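Local coordinates for DNA helicase assembly protein (PDB 1C1K) that loads the replicative helicase of bacteriophage T4 onto fork DNA covered by the single-stranded-DNA-binding protein, and coordinates leading- and lagging-strand synthesis, at residues A[80-85]-A[91-96]; A[20-25]-A[73-78]; A[100-105]-A[157-162]; A[27-30]-A[34-37]. One frame throughout, in Å; residues are numbered along the deposited sequence.

Interaction 1 of 4, residues A[80-85]-A[91-96]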
loop_
_atom_site.group_PDB
_atom_site.type_symbol
_atom_site.label_atom_id
_atom_site.label_comp_id
_atom_site.label_asym_id
_atom_site.label_seq_id
_atom_site.Cartn_x
_atom_site.Cartn_y
_atom_site.Cartn_z
ATOM N N VAL A 80 -3.528 -3.797 2.085
ATOM C CA VAL A 80 -2.996 -3.038 0.959
ATOM C C VAL A 80 -2.829 -3.906 -0.283
ATOM O O VAL A 80 -3.407 -3.617 -1.338
ATOM C CB VAL A 80 -1.614 -2.415 1.271
ATOM C CG1 VAL A 80 -0.976 -1.901 -0.021
ATOM C CG2 VAL A 80 -1.757 -1.289 2.263
ATOM N N ALA A 81 -2.055 -4.980 -0.142
ATOM C CA ALA A 81 -1.743 -5.873 -1.255
ATOM C C ALA A 81 -2.523 -7.175 -1.391
ATOM O O ALA A 81 -2.447 -7.820 -2.434
ATOM C CB ALA A 81 -0.254 -6.179 -1.243
ATOM N N ASN A 82 -3.255 -7.581 -0.359
ATOM C CA ASN A 82 -4.032 -8.816 -0.453
ATOM C C ASN A 82 -5.459 -8.489 -0.885
ATOM O O ASN A 82 -6.291 -8.086 -0.072
ATOM C CB ASN A 82 -4.040 -9.561 0.889
ATOM C CG ASN A 82 -4.636 -10.956 0.774
ATOM O OD1 ASN A 82 -5.187 -11.323 -0.265
ATOM N ND2 ASN A 82 -4.532 -11.737 1.839
ATOM N N GLN A 83 -5.736 -8.663 -2.176
ATOM C CA GLN A 83 -7.058 -8.359 -2.717
ATOM C C GLN A 83 -8.166 -9.166 -2.054
ATOM O O GLN A 83 -9.324 -8.751 -2.044
ATOM C CB GLN A 83 -7.069 -8.574 -4.236
ATOM C CG GLN A 83 -6.217 -7.553 -4.991
ATOM C CD GLN A 83 -6.075 -7.874 -6.469
ATOM O OE1 GLN A 83 -4.962 -7.945 -6.997
ATOM N NE2 GLN A 83 -7.202 -8.068 -7.143
ATOM N N ASP A 84 -7.810 -10.317 -1.494
ATOM C CA ASP A 84 -8.790 -11.153 -0.814
ATOM C C ASP A 84 -9.255 -10.469 0.473
ATOM O O ASP A 84 -10.279 -10.838 1.050
ATOM C CB ASP A 84 -8.187 -12.525 -0.488
ATOM C CG ASP A 84 -8.387 -13.533 -1.609
ATOM O OD1 ASP A 84 -8.094 -14.731 -1.401
ATOM O OD2 ASP A 84 -8.841 -13.130 -2.703
ATOM N N ALA A 85 -8.503 -9.465 0.915
ATOM C CA ALA A 85 -8.841 -8.741 2.134
ATOM C C ALA A 85 -9.425 -7.363 1.831
ATOM O O ALA A 85 -9.880 -6.663 2.738
ATOM C CB ALA A 85 -7.598 -8.600 3.014
ATOM N N SER A 91 -10.212 -12.684 8.638
ATOM C CA SER A 91 -10.096 -14.036 9.182
ATOM C C SER A 91 -10.277 -15.115 8.105
ATOM O O SER A 91 -10.105 -16.300 8.381
ATOM C CB SER A 91 -11.130 -14.249 10.293
ATOM O OG SER A 91 -12.433 -13.948 9.834
ATOM N N ASP A 92 -10.626 -14.690 6.891
ATOM C CA ASP A 92 -10.843 -15.593 5.752
ATOM C C ASP A 92 -9.803 -15.365 4.656
ATOM O O ASP A 92 -9.819 -16.049 3.635
ATOM C CB ASP A 92 -12.218 -15.341 5.106
ATOM C CG ASP A 92 -13.386 -15.604 6.046
ATOM O OD1 ASP A 92 -13.322 -16.575 6.825
ATOM O OD2 ASP A 92 -14.376 -14.837 5.990
ATOM N N ALA A 93 -8.905 -14.405 4.859
ATOM C CA ALA A 93 -7.913 -14.071 3.831
ATOM C C ALA A 93 -6.564 -14.765 3.872
ATOM O O ALA A 93 -5.678 -14.392 3.099
ATOM C CB ALA A 93 -7.690 -12.554 3.808
ATOM N N ASP A 94 -6.395 -15.762 4.740
ATOM C CA ASP A 94 -5.110 -16.456 4.850
ATOM C C ASP A 94 -4.058 -15.383 5.147
ATOM O O ASP A 94 -2.939 -15.414 4.632
ATOM C CB ASP A 94 -4.781 -17.161 3.530
ATOM C CG ASP A 94 -3.911 -18.386 3.720
ATOM O OD1 ASP A 94 -3.417 -18.921 2.702
ATOM O OD2 ASP A 94 -3.720 -18.816 4.882
ATOM N N ALA A 95 -4.442 -14.445 6.004
ATOM C CA ALA A 95 -3.613 -13.305 6.373
ATOM C C ALA A 95 -2.196 -13.553 6.878
ATOM O O ALA A 95 -1.273 -12.829 6.511
ATOM C CB ALA A 95 -4.370 -12.451 7.386
ATOM N N LEU A 96 -2.009 -14.553 7.728
ATOM C CA LEU A 96 -0.676 -14.800 8.262
ATOM C C LEU A 96 0.282 -15.279 7.183
ATOM O O LEU A 96 1.441 -14.860 7.134
ATOM C CB LEU A 96 -0.744 -15.810 9.410
ATOM C CG LEU A 96 -0.776 -15.236 10.836
ATOM C CD1 LEU A 96 -0.992 -13.724 10.825
ATOM C CD2 LEU A 96 -1.875 -15.933 11.624
#
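Asn-82 meets Ala-93 because its first torsion sets CG anti to the backbone N (chi1 -170°) and carries the amide across to the other segment. The second torsion is almost eclipsed (chi2 -8°). It turns OD1 toward Asp-84 N, further along its own chain, and ND2 toward Ala-93. Asn-82 ND2 donates to Ala-93 O at 3.2 Å. The N-H...O angle is a moderately bent 145°, and the acceptor lies close to the amide plane. The other amide atom works locally. Asn-82 OD1 accepts from Asp-84 N at 3.1 Å, with that donor well above the carbonyl plane. Both ends of the buried amide are therefore used, which fixes its rotation. Asn-82 ND2 also donates to Asn-78 OD1, one turn back in helix 68-81, and this is its strongest polar partner.

A small apolar patch lies beside the amide. Ala-93 CB sits 4.0 Å from Ala-85 CB and 3.8 Å from Asn-82 ND2. Asp-84 lies at the exposed border, with its CB 4.3 Å from Ala-93 CB. The two backbones come close here, with Asp-84 CA 5.6 Å from Ala-93 CA; Ala-93 brings only a methyl group to this approach. Asn-82 is the first residue to leave helix 68-81 and also precedes the short turn that follows. Its bond to Asp-84 N is a side-chain N-cap, placed here in a tight connection between helix 68-81 and helix 95-107.

Interaction 2 of 4, residues A[20-25]-A[73-78]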
loop_
_atom_site.group_PDB
_atom_site.type_symbol
_atom_site.label_atom_id
_atom_site.label_comp_id
_atom_site.label_asym_id
_atom_site.label_seq_id
_atom_site.Cartn_x
_atom_site.Cartn_y
_atom_site.Cartn_z
ATOM N N TYR A 20 -8.708 -6.521 17.463
ATOM C CA TYR A 20 -9.844 -6.284 16.585
ATOM C C TYR A 20 -9.958 -4.791 16.270
ATOM O O TYR A 20 -10.205 -4.418 15.128
ATOM C CB TYR A 20 -11.141 -6.765 17.235
ATOM C CG TYR A 20 -12.389 -6.197 16.574
ATOM C CD1 TYR A 20 -12.884 -6.744 15.390
ATOM C CD2 TYR A 20 -13.073 -5.118 17.142
ATOM C CE1 TYR A 20 -14.034 -6.229 14.789
ATOM C CE2 TYR A 20 -14.214 -4.600 16.553
ATOM C CZ TYR A 20 -14.691 -5.161 15.379
ATOM O OH TYR A 20 -15.846 -4.663 14.805
ATOM N N LYS A 21 -9.782 -3.947 17.286
ATOM C CA LYS A 21 -9.858 -2.496 17.107
ATOM C C LYS A 21 -8.780 -2.018 16.143
ATOM O O LYS A 21 -9.028 -1.147 15.299
ATOM C CB LYS A 21 -9.688 -1.786 18.449
ATOM C CG LYS A 21 -10.874 -1.957 19.387
ATOM C CD LYS A 21 -10.730 -1.089 20.621
ATOM C CE LYS A 21 -11.901 -1.295 21.564
ATOM N NZ LYS A 21 -11.600 -0.805 22.942
ATOM N N LEU A 22 -7.579 -2.573 16.278
ATOM C CA LEU A 22 -6.477 -2.200 15.396
ATOM C C LEU A 22 -6.824 -2.572 13.948
ATOM O O LEU A 22 -6.632 -1.778 13.030
ATOM C CB LEU A 22 -5.187 -2.906 15.825
ATOM C CG LEU A 22 -3.946 -2.609 14.972
ATOM C CD1 LEU A 22 -3.452 -1.189 15.247
ATOM C CD2 LEU A 22 -2.845 -3.625 15.289
ATOM N N TYR A 23 -7.332 -3.782 13.751
ATOM C CA TYR A 23 -7.709 -4.228 12.418
ATOM C C TYR A 23 -8.769 -3.307 11.818
ATOM O O TYR A 23 -8.645 -2.867 10.672
ATOM C CB TYR A 23 -8.257 -5.657 12.466
ATOM C CG TYR A 23 -9.132 -6.006 11.282
ATOM C CD1 TYR A 23 -8.598 -6.103 9.998
ATOM C CD2 TYR A 23 -10.496 -6.228 11.442
ATOM C CE1 TYR A 23 -9.409 -6.414 8.902
ATOM C CE2 TYR A 23 -11.311 -6.538 10.358
ATOM C CZ TYR A 23 -10.761 -6.628 9.094
ATOM O OH TYR A 23 -11.572 -6.927 8.021
ATOM N N LEU A 24 -9.812 -3.018 12.595
ATOM C CA LEU A 24 -10.903 -2.169 12.125
ATOM C C LEU A 24 -10.442 -0.767 11.756
ATOM O O LEU A 24 -10.876 -0.215 10.747
ATOM C CB LEU A 24 -12.018 -2.083 13.178
ATOM C CG LEU A 24 -13.385 -1.659 12.620
ATOM C CD1 LEU A 24 -13.879 -2.684 11.615
ATOM C CD2 LEU A 24 -14.393 -1.527 13.754
ATOM N N MET A 25 -9.570 -0.183 12.568
ATOM C CA MET A 25 -9.083 1.154 12.273
ATOM C C MET A 25 -8.247 1.153 10.995
ATOM O O MET A 25 -8.361 2.066 10.191
ATOM C CB MET A 25 -8.280 1.709 13.453
ATOM C CG MET A 25 -6.874 1.164 13.618
ATOM S SD MET A 25 -5.968 2.090 14.890
ATOM C CE MET A 25 -6.663 3.699 14.685
ATOM N N LEU A 73 1.607 -4.647 10.947
ATOM C CA LEU A 73 2.149 -5.088 9.660
ATOM C C LEU A 73 1.281 -6.167 9.020
ATOM O O LEU A 73 1.085 -6.169 7.805
ATOM C CB LEU A 73 3.579 -5.605 9.840
ATOM C CG LEU A 73 4.636 -4.534 10.128
ATOM C CD1 LEU A 73 6.018 -5.170 10.197
ATOM C CD2 LEU A 73 4.599 -3.481 9.047
ATOM N N ILE A 74 0.771 -7.088 9.836
ATOM C CA ILE A 74 -0.091 -8.150 9.333
ATOM C C ILE A 74 -1.314 -7.503 8.672
ATOM O O ILE A 74 -1.677 -7.838 7.546
ATOM C CB ILE A 74 -0.582 -9.072 10.484
ATOM C CG1 ILE A 74 0.536 -10.023 10.915
ATOM C CG2 ILE A 74 -1.798 -9.884 10.034
ATOM C CD1 ILE A 74 0.300 -10.657 12.291
ATOM N N PHE A 75 -1.948 -6.565 9.369
ATOM C CA PHE A 75 -3.132 -5.924 8.820
ATOM C C PHE A 75 -2.836 -5.004 7.649
ATOM O O PHE A 75 -3.566 -5.030 6.660
ATOM C CB PHE A 75 -3.887 -5.181 9.923
ATOM C CG PHE A 75 -4.427 -6.093 10.993
ATOM C CD1 PHE A 75 -4.360 -5.730 12.334
ATOM C CD2 PHE A 75 -4.966 -7.338 10.663
ATOM C CE1 PHE A 75 -4.819 -6.591 13.332
ATOM C CE2 PHE A 75 -5.428 -8.208 11.652
ATOM C CZ PHE A 75 -5.352 -7.832 12.993
ATOM N N ILE A 76 -1.773 -4.210 7.746
ATOM C CA ILE A 76 -1.418 -3.295 6.665
ATOM C C ILE A 76 -1.066 -4.061 5.388
ATOM O O ILE A 76 -1.634 -3.801 4.328
ATOM C CB ILE A 76 -0.224 -2.387 7.054
ATOM C CG1 ILE A 76 -0.642 -1.422 8.163
ATOM C CG2 ILE A 76 0.242 -1.578 5.842
ATOM C CD1 ILE A 76 0.532 -0.754 8.866
ATOM N N SER A 77 -0.137 -5.006 5.489
ATOM C CA SER A 77 0.265 -5.779 4.315
ATOM C C SER A 77 -0.935 -6.411 3.622
ATOM O O SER A 77 -1.066 -6.326 2.398
ATOM C CB SER A 77 1.276 -6.865 4.699
ATOM O OG SER A 77 0.685 -7.863 5.509
ATOM N N ASN A 78 -1.822 -7.030 4.397
ATOM C CA ASN A 78 -3.005 -7.673 3.833
ATOM C C ASN A 78 -4.004 -6.701 3.223
ATOM O O ASN A 78 -4.470 -6.898 2.101
ATOM C CB ASN A 78 -3.723 -8.503 4.897
ATOM C CG ASN A 78 -3.155 -9.895 5.025
ATOM O OD1 ASN A 78 -3.546 -10.809 4.295
ATOM N ND2 ASN A 78 -2.222 -10.070 5.955
#
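This is helix-helix packing in the N-terminal part of a mainly alpha-helical fold. Helix 16-30 meets helix 68-81 through a single large aromatic side chain. Phe-75 points from helix 68-81 at the turn holding Leu-22 and Tyr-23, and the CA atoms of Tyr-23 and Phe-75 come within 6.1 Å. The main contact is a CH-pi interaction. Tyr-23 CB lies 3.6 Å from the centroid of the Phe-75 ring, only 12° off the ring normal. The two aromatic rings meet obliquely, with planes 55° apart. The Tyr-23 CG is anti to its own backbone N (chi1 158°), which turns the phenol away from helix 68-81 and leaves its CB to cover the Phe-75 face. Tyr-23 CD1 still reaches Phe-75 CD2 at 3.9 Å.

Val-19 and Ile-26 of helix 16-30 also touch Phe-75, extending the apolar surface along that helix. On helix 68-81, the Asn-78 side chain folds back to the preceding turn. Its ND2 bonds to Ile-74 O at 2.8 Å and also to Ala-95 O. Leu-22 supplies the edge contact: its CD2 lies near the plane of the Phe-75 ring, 3.9 Å from Phe-75 CD1.

Interaction 3 of 4, residues A[100-105]-A[157-162]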
loop_
_atom_site.group_PDB
_atom_site.type_symbol
_atom_site.label_atom_id
_atom_site.label_comp_id
_atom_site.label_asym_id
_atom_site.label_seq_id
_atom_site.Cartn_x
_atom_site.Cartn_y
_atom_site.Cartn_z
ATOM N N ARG A 100 3.641 -13.147 6.064
ATOM C CA ARG A 100 4.995 -13.683 6.104
ATOM C C ARG A 100 5.676 -13.454 4.753
ATOM O O ARG A 100 6.847 -13.077 4.690
ATOM C CB ARG A 100 4.962 -15.177 6.445
ATOM C CG ARG A 100 4.732 -15.459 7.928
ATOM C CD ARG A 100 4.995 -16.917 8.297
ATOM N NE ARG A 100 3.868 -17.786 7.962
ATOM C CZ ARG A 100 2.759 -17.894 8.688
ATOM N NH1 ARG A 100 2.614 -17.187 9.802
ATOM N NH2 ARG A 100 1.790 -18.714 8.300
ATOM N N GLU A 101 4.930 -13.663 3.673
ATOM C CA GLU A 101 5.473 -13.467 2.337
ATOM C C GLU A 101 5.746 -11.989 2.063
ATOM O O GLU A 101 6.731 -11.643 1.412
ATOM C CB GLU A 101 4.504 -14.017 1.287
ATOM C CG GLU A 101 5.146 -14.967 0.287
ATOM C CD GLU A 101 5.747 -14.248 -0.910
ATOM O OE1 GLU A 101 6.903 -14.561 -1.276
ATOM O OE2 GLU A 101 5.062 -13.373 -1.487
ATOM N N TYR A 102 4.882 -11.116 2.577
ATOM C CA TYR A 102 5.039 -9.679 2.361
ATOM C C TYR A 102 6.146 -8.992 3.167
ATOM O O TYR A 102 6.735 -8.017 2.695
ATOM C CB TYR A 102 3.709 -8.961 2.609
ATOM C CG TYR A 102 3.494 -7.768 1.700
ATOM C CD1 TYR A 102 3.018 -7.936 0.399
ATOM C CD2 TYR A 102 3.764 -6.470 2.141
ATOM C CE1 TYR A 102 2.811 -6.842 -0.444
ATOM C CE2 TYR A 102 3.560 -5.365 1.306
ATOM C CZ TYR A 102 3.080 -5.559 0.013
ATOM O OH TYR A 102 2.839 -4.475 -0.811
ATOM N N ILE A 103 6.433 -9.474 4.377
ATOM C CA ILE A 103 7.491 -8.847 5.177
ATOM C C ILE A 103 8.826 -8.952 4.443
ATOM O O ILE A 103 9.625 -8.015 4.449
ATOM C CB ILE A 103 7.650 -9.497 6.572
ATOM C CG1 ILE A 103 7.526 -11.015 6.473
ATOM C CG2 ILE A 103 6.614 -8.940 7.519
ATOM C CD1 ILE A 103 7.755 -11.733 7.797
ATOM N N GLY A 104 9.062 -10.098 3.811
ATOM C CA GLY A 104 10.295 -10.282 3.070
ATOM C C GLY A 104 10.398 -9.243 1.970
ATOM O O GLY A 104 11.487 -8.761 1.655
ATOM N N ARG A 105 9.257 -8.887 1.385
ATOM C CA ARG A 105 9.233 -7.892 0.318
ATOM C C ARG A 105 9.550 -6.506 0.868
ATOM O O ARG A 105 10.275 -5.732 0.246
ATOM C CB ARG A 105 7.859 -7.868 -0.358
ATOM C CG ARG A 105 7.340 -9.239 -0.760
ATOM C CD ARG A 105 5.981 -9.137 -1.438
ATOM N NE ARG A 105 5.793 -10.203 -2.415
ATOM C CZ ARG A 105 4.661 -10.421 -3.079
ATOM N NH1 ARG A 105 3.604 -9.642 -2.872
ATOM N NH2 ARG A 105 4.591 -11.415 -3.957
ATOM N N SER A 157 4.984 -2.843 -7.699
ATOM C CA SER A 157 4.278 -2.840 -6.423
ATOM C C SER A 157 3.651 -1.502 -6.048
ATOM O O SER A 157 3.898 -0.474 -6.687
ATOM C CB SER A 157 5.243 -3.255 -5.316
ATOM O OG SER A 157 6.226 -2.253 -5.142
ATOM N N PHE A 158 2.833 -1.526 -5.001
ATOM C CA PHE A 158 2.186 -0.318 -4.512
ATOM C C PHE A 158 3.262 0.612 -3.967
ATOM O O PHE A 158 3.181 1.826 -4.134
ATOM C CB PHE A 158 1.197 -0.650 -3.389
ATOM C CG PHE A 158 -0.211 -0.873 -3.864
ATOM C CD1 PHE A 158 -0.578 -2.082 -4.444
ATOM C CD2 PHE A 158 -1.172 0.120 -3.721
ATOM C CE1 PHE A 158 -1.883 -2.299 -4.873
ATOM C CE2 PHE A 158 -2.477 -0.088 -4.147
ATOM C CZ PHE A 158 -2.834 -1.300 -4.724
ATOM N N GLU A 159 4.274 0.046 -3.314
ATOM C CA GLU A 159 5.342 0.866 -2.753
ATOM C C GLU A 159 6.094 1.591 -3.869
ATOM O O GLU A 159 6.457 2.758 -3.720
ATOM C CB GLU A 159 6.305 0.007 -1.919
ATOM C CG GLU A 159 5.688 -0.553 -0.632
ATOM C CD GLU A 159 4.888 -1.818 -0.870
ATOM O OE1 GLU A 159 4.969 -2.376 -1.984
ATOM O OE2 GLU A 159 4.175 -2.261 0.052
ATOM N N THR A 160 6.322 0.901 -4.985
ATOM C CA THR A 160 7.012 1.512 -6.113
ATOM C C THR A 160 6.152 2.637 -6.679
ATOM O O THR A 160 6.649 3.730 -6.941
ATOM C CB THR A 160 7.298 0.483 -7.225
ATOM O OG1 THR A 160 8.417 -0.321 -6.841
ATOM C CG2 THR A 160 7.615 1.188 -8.547
ATOM N N PHE A 161 4.863 2.375 -6.849
ATOM C CA PHE A 161 3.953 3.388 -7.376
ATOM C C PHE A 161 3.981 4.630 -6.483
ATOM O O PHE A 161 4.070 5.765 -6.969
ATOM C CB PHE A 161 2.525 2.834 -7.446
ATOM C CG PHE A 161 1.621 3.593 -8.385
ATOM C CD1 PHE A 161 0.984 4.763 -7.969
ATOM C CD2 PHE A 161 1.407 3.138 -9.688
ATOM C CE1 PHE A 161 0.144 5.468 -8.837
ATOM C CE2 PHE A 161 0.569 3.836 -10.565
ATOM C CZ PHE A 161 -0.063 5.004 -10.136
ATOM N N ILE A 162 3.924 4.424 -5.171
ATOM C CA ILE A 162 3.925 5.551 -4.253
ATOM C C ILE A 162 5.290 6.229 -4.200
ATOM O O ILE A 162 5.381 7.439 -4.007
ATOM C CB ILE A 162 3.449 5.114 -2.849
ATOM C CG1 ILE A 162 1.975 4.699 -2.929
ATOM C CG2 ILE A 162 3.590 6.263 -1.852
ATOM C CD1 ILE A 162 1.486 3.888 -1.743
HETATM O O HOH W 1 2.337 -4.105 -3.620
#
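Tyr-102 and Glu-159 approach from opposite directions and meet through their polar ends. Tyr-102 OH donates to Glu-159 OE2 at 2.7 Å, using the syn lone pair of the carboxylate. The oxygen sits at the edge of the ring, and the ring and carboxylate planes are 49° apart. Glu-159 OE1 is farther from Tyr-102 OH, at 3.2 Å. The hydroxyl has a second partner. Water 1 donates to Tyr-102 OH at 2.9 Å and accepts from Phe-158 N at 3.0 Å. The phenol oxygen is thus held by both a donor and an acceptor, and the water links it to the first turn of helix 158-168.

The next shell sets the carboxylate in place. The Glu-159 chain bends at its second torsion (chi2 83°), which curls the acid group toward the tyrosine. Tyr-193 OH also bonds to Glu-159 OE2, so this buried oxygen has two hydroxyl partners. Proximity to the helix N-terminus would probably favour a charged carboxylate. Ser-157 occupies the N-cap position, and its OG accepts from Thr-160 N at 3.2 Å.

Farther out, the Tyr-102 side chain packs on Ser-77 and Ala-81 of helix 68-81. Glu-159 touches Ile-109 of helix 109-126. The contact therefore joins helix 95-107 to helix 158-168, between helix 68-81 and helix 181-196, and bridges the N- and C-terminal family regions.

Interaction 4 of 4, residues A[27-30]-A[34-37]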
loop_
_atom_site.group_PDB
_atom_site.type_symbol
_atom_site.label_atom_id
_atom_site.label_comp_id
_atom_site.label_asym_id
_atom_site.label_seq_id
_atom_site.Cartn_x
_atom_site.Cartn_y
_atom_site.Cartn_z
ATOM N N LYS A 27 -8.503 -1.057 8.571
ATOM C CA LYS A 27 -9.417 -1.396 7.486
ATOM C C LYS A 27 -10.132 -0.136 7.006
ATOM O O LYS A 27 -10.224 0.125 5.807
ATOM C CB LYS A 27 -10.450 -2.419 7.957
ATOM C CG LYS A 27 -11.410 -2.884 6.869
ATOM C CD LYS A 27 -12.588 -3.633 7.475
ATOM C CE LYS A 27 -13.453 -4.262 6.402
ATOM N NZ LYS A 27 -14.840 -4.457 6.901
ATOM N N GLN A 28 -10.630 0.653 7.949
ATOM C CA GLN A 28 -11.340 1.873 7.597
ATOM C C GLN A 28 -10.389 2.886 6.969
ATOM O O GLN A 28 -10.757 3.619 6.054
ATOM C CB GLN A 28 -12.021 2.444 8.841
ATOM C CG GLN A 28 -13.186 1.577 9.302
ATOM C CD GLN A 28 -13.718 1.969 10.662
ATOM O OE1 GLN A 28 -14.454 1.205 11.299
ATOM N NE2 GLN A 28 -13.352 3.161 11.121
ATOM N N HIS A 29 -9.152 2.912 7.450
ATOM C CA HIS A 29 -8.158 3.823 6.913
ATOM C C HIS A 29 -7.905 3.481 5.442
ATOM O O HIS A 29 -7.883 4.364 4.584
ATOM C CB HIS A 29 -6.849 3.698 7.701
ATOM C CG HIS A 29 -5.735 4.521 7.140
ATOM N ND1 HIS A 29 -5.399 5.757 7.647
ATOM C CD2 HIS A 29 -4.887 4.293 6.107
ATOM C CE1 HIS A 29 -4.392 6.255 6.951
ATOM N NE2 HIS A 29 -4.063 5.388 6.011
ATOM N N MET A 30 -7.729 2.194 5.158
ATOM C CA MET A 30 -7.461 1.743 3.796
ATOM C C MET A 30 -8.655 1.918 2.855
ATOM O O MET A 30 -8.506 1.808 1.633
ATOM C CB MET A 30 -6.997 0.287 3.815
ATOM C CG MET A 30 -5.595 0.108 4.409
ATOM S SD MET A 30 -4.319 1.181 3.659
ATOM C CE MET A 30 -4.588 0.820 1.932
ATOM N N TYR A 34 -11.131 6.615 7.533
ATOM C CA TYR A 34 -10.458 7.030 8.752
ATOM C C TYR A 34 -9.037 7.418 8.377
ATOM O O TYR A 34 -8.602 7.176 7.254
ATOM C CB TYR A 34 -10.438 5.876 9.760
ATOM C CG TYR A 34 -10.250 6.298 11.197
ATOM C CD1 TYR A 34 -11.229 7.035 11.860
ATOM C CD2 TYR A 34 -9.108 5.931 11.910
ATOM C CE1 TYR A 34 -11.081 7.392 13.198
ATOM C CE2 TYR A 34 -8.947 6.284 13.254
ATOM C CZ TYR A 34 -9.940 7.011 13.888
ATOM O OH TYR A 34 -9.814 7.337 15.219
ATOM N N ASP A 35 -8.324 8.028 9.312
ATOM C CA ASP A 35 -6.943 8.435 9.090
ATOM C C ASP A 35 -6.185 8.110 10.363
ATOM O O ASP A 35 -6.200 8.887 11.320
ATOM C CB ASP A 35 -6.864 9.933 8.803
ATOM C CG ASP A 35 -5.488 10.367 8.323
ATOM O OD1 ASP A 35 -4.487 9.687 8.633
ATOM O OD2 ASP A 35 -5.408 11.399 7.631
ATOM N N VAL A 36 -5.527 6.955 10.377
ATOM C CA VAL A 36 -4.791 6.529 11.559
ATOM C C VAL A 36 -3.696 7.496 11.990
ATOM O O VAL A 36 -3.306 7.513 13.155
ATOM C CB VAL A 36 -4.161 5.126 11.364
ATOM C CG1 VAL A 36 -5.253 4.085 11.226
ATOM C CG2 VAL A 36 -3.244 5.123 10.155
ATOM N N ILE A 37 -3.190 8.297 11.059
ATOM C CA ILE A 37 -2.142 9.245 11.407
ATOM C C ILE A 37 -2.776 10.455 12.073
ATOM O O ILE A 37 -2.291 10.943 13.089
ATOM C CB ILE A 37 -1.346 9.698 10.161
ATOM C CG1 ILE A 37 -0.719 8.481 9.465
ATOM C CG2 ILE A 37 -0.271 10.697 10.568
ATOM C CD1 ILE A 37 0.106 7.582 10.375
HETATM O O HOH W 2 -7.241 7.029 4.824
#
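His-29 and Val-36 form the tight part of this contact. Val-36 N donates to His-29 ND1 at 3.0 Å with an N-H...N angle of 161°. The donor is tilted 22° from the ring plane. Val-36 CG2 lies over one face of the imidazole, 3.4 Å from His-29 ND1. The first torsion of His-29 puts CG anti to the backbone N (chi1 175°) and swings the ring toward Val-36; rotation about CB-CG then turns ND1 to Val-36 N. His-29 CA makes a CA-H...O contact to Tyr-34 O.

The Gln-28 side is looser. Tyr-34 N makes only a weak bond to Gln-28 O, 3.4 Å long and strongly bent. The side chains touch through Gln-28 CB and Tyr-34 CB at 3.9 Å. The face of the imidazole opposite Val-36 CG2 meets solvent: water 2 lies over the ring centre and donates to His-29 O and Tyr-34 O.

Asp-35 OD1 accepts from Ile-37 N at 3.1 Å in an Asx turn, which shapes the chain next to His-29. Asp-35 OD2 forms a salt bridge with Lys-195, and His-29 NE2 bonds to Ala-192 O. Accepting at ND1 while meeting a carbonyl oxygen at NE2 is consistent with a neutral imidazole protonated on NE2.

Overall arrangement
Interactions 1, 2 and 4 lie within the N-terminal family region. Interaction 3 joins it to the C-terminal one. Helix 68-81 is shared by interactions 1 and 2, whose centres are about 10 Å apart. Helix 16-30 serves interactions 2 and 4, also about 10 Å between centres, and Met-25 packs on Tyr-34 and Val-36. Helix 95-107 connects interaction 1 with interaction 3, about 14 Å between centres. Interactions 3 and 4, about 19 Å between centres, do not touch. Along the chain, interaction 4 falls between the two segments of interaction 2; interactions 1 and 3 follow. Helices 16-30, 68-81 and 95-107 are thus tied together, and the last reaches helix 158-168 in the C-terminal part of the two-domain loader.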